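Viral structural protein 4 (Bombyx mori cytoplasmic polyhedrosis virus, PDB 6TZ0) binds GTP and probably hydrolyses nucleotides beside the viral RNA-dependent RNA polymerase, and probably assists transcription inside the double-stranded RNA virus. Local coordinates at residues Leu293-Ile307 / Leu506-Arg518. Sequence-based numbering, arbitrary orientation.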
loop_
_atom_site.group_PDB
_atom_site.type_symbol
_atom_site.label_atom_id
_atom_site.label_comp_id
_atom_site.label_asym_id
_atom_site.label_seq_id
_atom_site.Cartn_x
_atom_site.Cartn_y
_atom_site.Cartn_z
ATOM N N LEU B 293 -3.606 -10.995 -47.088
ATOM C CA LEU B 293 -2.306 -10.654 -46.522
ATOM C C LEU B 293 -2.457 -9.822 -45.259
ATOM O O LEU B 293 -1.729 -10.028 -44.285
ATOM C CB LEU B 293 -1.470 -9.892 -47.546
ATOM C CG LEU B 293 -0.976 -10.596 -48.799
ATOM C CD1 LEU B 293 -0.321 -9.582 -49.701
ATOM C CD2 LEU B 293 0.003 -11.670 -48.419
ATOM N N LEU B 294 -3.383 -8.863 -45.273
ATOM C CA LEU B 294 -3.631 -8.032 -44.101
ATOM C C LEU B 294 -4.191 -8.846 -42.944
ATOM O O LEU B 294 -3.807 -8.639 -41.789
ATOM C CB LEU B 294 -4.593 -6.902 -44.462
ATOM C CG LEU B 294 -5.008 -5.949 -43.338
ATOM C CD1 LEU B 294 -3.827 -5.155 -42.852
ATOM C CD2 LEU B 294 -6.121 -5.030 -43.784
ATOM N N PHE B 295 -5.086 -9.787 -43.231
ATOM C CA PHE B 295 -5.690 -10.554 -42.154
ATOM C C PHE B 295 -4.782 -11.659 -41.641
ATOM O O PHE B 295 -4.984 -12.123 -40.517
ATOM C CB PHE B 295 -7.024 -11.171 -42.593
ATOM C CG PHE B 295 -8.145 -10.178 -42.783
ATOM C CD1 PHE B 295 -8.013 -8.854 -42.395
ATOM C CD2 PHE B 295 -9.355 -10.587 -43.309
ATOM C CE1 PHE B 295 -9.041 -7.958 -42.570
ATOM C CE2 PHE B 295 -10.391 -9.694 -43.476
ATOM C CZ PHE B 295 -10.230 -8.379 -43.104
ATOM N N TYR B 296 -3.789 -12.098 -42.420
ATOM C CA TYR B 296 -3.020 -13.271 -42.023
ATOM C C TYR B 296 -1.505 -13.121 -42.128
ATOM O O TYR B 296 -0.804 -14.130 -42.044
ATOM C CB TYR B 296 -3.465 -14.488 -42.841
ATOM C CG TYR B 296 -4.879 -14.889 -42.544
ATOM C CD1 TYR B 296 -5.186 -15.599 -41.398
ATOM C CD2 TYR B 296 -5.914 -14.531 -43.390
ATOM C CE1 TYR B 296 -6.480 -15.955 -41.110
ATOM C CE2 TYR B 296 -7.212 -14.881 -43.110
ATOM C CZ TYR B 296 -7.488 -15.594 -41.971
ATOM O OH TYR B 296 -8.783 -15.946 -41.691
ATOM N N GLY B 297 -0.972 -11.912 -42.267
ATOM C CA GLY B 297 0.449 -11.722 -42.488
ATOM C C GLY B 297 1.121 -10.930 -41.383
ATOM O O GLY B 297 0.487 -10.123 -40.706
ATOM N N VAL B 298 2.420 -11.180 -41.204
ATOM C CA VAL B 298 3.283 -10.440 -40.283
ATOM C C VAL B 298 4.619 -10.219 -40.979
ATOM O O VAL B 298 5.260 -11.182 -41.412
ATOM C CB VAL B 298 3.510 -11.174 -38.945
ATOM C CG1 VAL B 298 4.544 -10.452 -38.116
ATOM C CG2 VAL B 298 2.242 -11.274 -38.139
ATOM N N ILE B 299 5.050 -8.967 -41.082
ATOM C CA ILE B 299 6.356 -8.649 -41.647
ATOM C C ILE B 299 7.433 -8.853 -40.591
ATOM O O ILE B 299 7.334 -8.338 -39.474
ATOM C CB ILE B 299 6.368 -7.220 -42.206
ATOM C CG1 ILE B 299 5.547 -7.176 -43.488
ATOM C CG2 ILE B 299 7.773 -6.726 -42.458
ATOM C CD1 ILE B 299 5.278 -5.802 -43.987
ATOM N N THR B 300 8.473 -9.609 -40.946
ATOM C CA THR B 300 9.517 -10.005 -40.015
ATOM C C THR B 300 10.732 -9.084 -40.054
ATOM O O THR B 300 11.831 -9.510 -39.694
ATOM C CB THR B 300 9.945 -11.441 -40.303
ATOM O OG1 THR B 300 10.505 -11.511 -41.617
ATOM C CG2 THR B 300 8.752 -12.364 -40.246
ATOM N N ASP B 301 10.562 -7.840 -40.476
ATOM C CA ASP B 301 11.662 -6.898 -40.598
ATOM C C ASP B 301 11.496 -5.754 -39.611
ATOM O O ASP B 301 10.456 -5.598 -38.969
ATOM C CB ASP B 301 11.750 -6.347 -42.020
ATOM C CG ASP B 301 12.213 -7.381 -43.011
ATOM O OD1 ASP B 301 12.949 -8.305 -42.615
ATOM O OD2 ASP B 301 11.845 -7.263 -44.192
ATOM N N ALA B 302 12.543 -4.945 -39.505
ATOM C CA ALA B 302 12.506 -3.788 -38.629
ATOM C C ALA B 302 11.620 -2.702 -39.219
ATOM O O ALA B 302 11.422 -2.621 -40.430
ATOM C CB ALA B 302 13.910 -3.238 -38.402
ATOM N N ILE B 303 11.083 -1.860 -38.347
ATOM C CA ILE B 303 10.301 -0.718 -38.802
ATOM C C ILE B 303 11.236 0.478 -38.949
ATOM O O ILE B 303 12.080 0.723 -38.075
ATOM C CB ILE B 303 9.109 -0.445 -37.866
ATOM C CG1 ILE B 303 9.550 -0.325 -36.411
ATOM C CG2 ILE B 303 8.087 -1.547 -37.975
ATOM C CD1 ILE B 303 8.453 0.131 -35.486
ATOM N N PRO B 304 11.167 1.226 -40.059
ATOM C CA PRO B 304 10.290 1.036 -41.219
ATOM C C PRO B 304 10.782 -0.011 -42.216
ATOM O O PRO B 304 11.932 0.003 -42.631
ATOM C CB PRO B 304 10.280 2.421 -41.866
ATOM C CG PRO B 304 11.572 3.012 -41.503
ATOM C CD PRO B 304 11.913 2.492 -40.140
ATOM N N SER B 305 9.903 -0.938 -42.571
ATOM C CA SER B 305 10.152 -1.867 -43.663
ATOM C C SER B 305 9.457 -1.340 -44.905
ATOM O O SER B 305 8.233 -1.213 -44.920
ATOM C CB SER B 305 9.618 -3.254 -43.325
ATOM O OG SER B 305 8.204 -3.233 -43.276
ATOM N N GLY B 306 10.222 -1.064 -45.953
ATOM C CA GLY B 306 9.680 -0.331 -47.084
ATOM C C GLY B 306 8.757 -1.081 -48.022
ATOM O O GLY B 306 8.916 -1.002 -49.240
ATOM N N ILE B 307 7.785 -1.807 -47.470
ATOM C CA ILE B 307 6.736 -2.405 -48.279
ATOM C C ILE B 307 5.805 -1.294 -48.754
ATOM O O ILE B 307 5.639 -0.262 -48.089
ATOM C CB ILE B 307 6.000 -3.492 -47.466
ATOM C CG1 ILE B 307 5.175 -4.420 -48.354
ATOM C CG2 ILE B 307 5.137 -2.908 -46.358
ATOM C CD1 ILE B 307 6.002 -5.358 -49.146
ATOM N N LEU B 506 -2.716 -2.881 -28.616
ATOM C CA LEU B 506 -2.136 -2.109 -29.700
ATOM C C LEU B 506 -2.027 -3.009 -30.920
ATOM O O LEU B 506 -1.550 -4.141 -30.819
ATOM C CB LEU B 506 -0.775 -1.538 -29.303
ATOM C CG LEU B 506 -0.183 -0.397 -30.132
ATOM C CD1 LEU B 506 0.590 0.510 -29.216
ATOM C CD2 LEU B 506 0.734 -0.893 -31.212
ATOM N N LEU B 507 -2.458 -2.495 -32.062
ATOM C CA LEU B 507 -2.522 -3.253 -33.300
ATOM C C LEU B 507 -1.351 -2.910 -34.210
ATOM O O LEU B 507 -1.015 -1.739 -34.395
ATOM C CB LEU B 507 -3.855 -2.971 -33.999
ATOM C CG LEU B 507 -4.265 -3.539 -35.356
ATOM C CD1 LEU B 507 -5.728 -3.814 -35.387
ATOM C CD2 LEU B 507 -4.003 -2.487 -36.389
ATOM N N ARG B 508 -0.733 -3.944 -34.779
ATOM C CA ARG B 508 0.257 -3.794 -35.833
ATOM C C ARG B 508 -0.204 -4.576 -37.051
ATOM O O ARG B 508 -0.780 -5.655 -36.915
ATOM C CB ARG B 508 1.634 -4.300 -35.407
ATOM C CG ARG B 508 2.246 -3.624 -34.209
ATOM C CD ARG B 508 2.647 -2.196 -34.479
ATOM N NE ARG B 508 3.295 -1.606 -33.313
ATOM C CZ ARG B 508 4.607 -1.538 -33.145
ATOM N NH1 ARG B 508 5.410 -1.993 -34.087
ATOM N NH2 ARG B 508 5.114 -0.996 -32.049
ATOM N N THR B 509 0.041 -4.033 -38.240
ATOM C CA THR B 509 -0.311 -4.691 -39.492
ATOM C C THR B 509 0.904 -4.766 -40.404
ATOM O O THR B 509 2.018 -4.395 -40.030
ATOM C CB THR B 509 -1.446 -3.964 -40.220
ATOM O OG1 THR B 509 -1.074 -2.602 -40.450
ATOM C CG2 THR B 509 -2.724 -4.022 -39.431
ATOM N N ILE B 510 0.679 -5.262 -41.617
ATOM C CA ILE B 510 1.707 -5.263 -42.645
ATOM C C ILE B 510 1.632 -3.967 -43.448
ATOM O O ILE B 510 1.343 -3.959 -44.650
ATOM C CB ILE B 510 1.532 -6.499 -43.547
ATOM C CG1 ILE B 510 0.063 -6.674 -43.946
ATOM C CG2 ILE B 510 1.967 -7.743 -42.825
ATOM C CD1 ILE B 510 -0.082 -7.310 -45.256
ATOM N N ASN B 511 2.025 -2.865 -42.840
ATOM C CA ASN B 511 1.872 -1.584 -43.514
ATOM C C ASN B 511 2.969 -0.658 -43.044
ATOM O O ASN B 511 3.090 -0.392 -41.847
ATOM C CB ASN B 511 0.499 -0.957 -43.262
ATOM C CG ASN B 511 -0.599 -1.596 -44.083
ATOM O OD1 ASN B 511 -1.522 -2.198 -43.547
ATOM N ND2 ASN B 511 -0.499 -1.470 -45.397
ATOM N N ASP B 512 3.764 -0.182 -43.985
ATOM C CA ASP B 512 4.679 0.907 -43.705
ATOM C C ASP B 512 3.807 2.153 -43.688
ATOM O O ASP B 512 3.380 2.636 -44.737
ATOM C CB ASP B 512 5.779 0.962 -44.756
ATOM C CG ASP B 512 6.992 1.713 -44.282
ATOM O OD1 ASP B 512 7.678 1.186 -43.391
ATOM O OD2 ASP B 512 7.286 2.801 -44.800
ATOM N N THR B 513 3.502 2.636 -42.479
ATOM C CA THR B 513 2.503 3.683 -42.300
ATOM C C THR B 513 2.952 5.000 -42.914
ATOM O O THR B 513 2.146 5.723 -43.511
ATOM C CB THR B 513 2.207 3.861 -40.816
ATOM O OG1 THR B 513 3.422 4.158 -40.122
ATOM C CG2 THR B 513 1.596 2.603 -40.242
ATOM N N THR B 514 4.244 5.299 -42.821
ATOM C CA THR B 514 4.788 6.491 -43.450
ATOM C C THR B 514 4.888 6.367 -44.963
ATOM O O THR B 514 5.084 7.382 -45.634
ATOM C CB THR B 514 6.158 6.812 -42.852
ATOM O OG1 THR B 514 6.649 8.033 -43.409
ATOM C CG2 THR B 514 7.133 5.706 -43.138
ATOM N N GLN B 515 4.760 5.163 -45.514
ATOM C CA GLN B 515 4.725 4.961 -46.957
ATOM C C GLN B 515 3.303 4.912 -47.480
ATOM O O GLN B 515 3.042 5.338 -48.606
ATOM C CB GLN B 515 5.457 3.670 -47.324
ATOM C CG GLN B 515 5.713 3.455 -48.793
ATOM C CD GLN B 515 6.701 4.449 -49.352
ATOM O OE1 GLN B 515 7.669 4.810 -48.688
ATOM N NE2 GLN B 515 6.474 4.887 -50.583
ATOM N N ALA B 516 2.381 4.401 -46.666
ATOM C CA ALA B 516 0.966 4.493 -46.987
ATOM C C ALA B 516 0.481 5.932 -46.948
ATOM O O ALA B 516 -0.404 6.305 -47.723
ATOM C CB ALA B 516 0.152 3.642 -46.016
ATOM N N MET B 517 1.047 6.758 -46.064
ATOM C CA MET B 517 0.607 8.146 -46.009
ATOM C C MET B 517 1.170 8.993 -47.140
ATOM O O MET B 517 0.502 9.932 -47.585
ATOM C CB MET B 517 0.959 8.770 -44.662
ATOM C CG MET B 517 0.062 8.273 -43.553
ATOM S SD MET B 517 -1.626 8.572 -44.084
ATOM C CE MET B 517 -2.565 7.851 -42.770
ATOM N N ARG B 518 2.373 8.702 -47.625
ATOM C CA ARG B 518 2.897 9.490 -48.730
ATOM C C ARG B 518 2.395 9.023 -50.086
ATOM O O ARG B 518 2.645 9.700 -51.087
ATOM C CB ARG B 518 4.428 9.491 -48.738
ATOM C CG ARG B 518 5.077 8.156 -48.995
ATOM C CD ARG B 518 6.547 8.359 -49.305
ATOM N NE ARG B 518 7.283 8.978 -48.207
ATOM C CZ ARG B 518 7.953 8.304 -47.279
ATOM N NH1 ARG B 518 8.002 6.980 -47.320
ATOM N NH2 ARG B 518 8.592 8.955 -46.319
#
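The R508 guanidinium meets the methyl end of I303 obliquely, and the two side chains cross at about a right angle. L506 CD2 lies at the edge of this group, in its plane. H378 of the polymerase chain packs on I303 and R508. A second guanidinium, that of R518, carries T514 O over the centre of one face. In its plane, at the edge, R518 NH1 donates to Q515 OE1 at 2.6 Å, meeting the amide oxygen from above the carbonyl plane. I510 makes the apolar centre. It sets CG1 between its backbone N and carbonyl carbon (chi1 46°), which brings CD1 against helix 290-296, 3.7 Å from L293 CB. Its other branch, CG2, lies 3.7 Å from I299 CG1 and also packs on the backbone of G297. L294 CD1 rests against T509 CB at 3.7 Å, while T509 OG1 is hydrogen-bonded to A357 O. D512 forms a second, polar patch at the turn centred on G306. Its OD1 comes close to S305 O, but both are acceptors and no hydrogen bond joins the segments. P304, just before the turn, has CB 3.3 Å from D512 OD1. D512 is the N-cap residue of helix 513-518, and its O accepts from both Q515 N and A516 N. The contact thus joins edge strand 297-299 of the antiparallel sheet to the loop after strand 504-507 of the parallel sheet, beside the GTP-binding P-loop near G358.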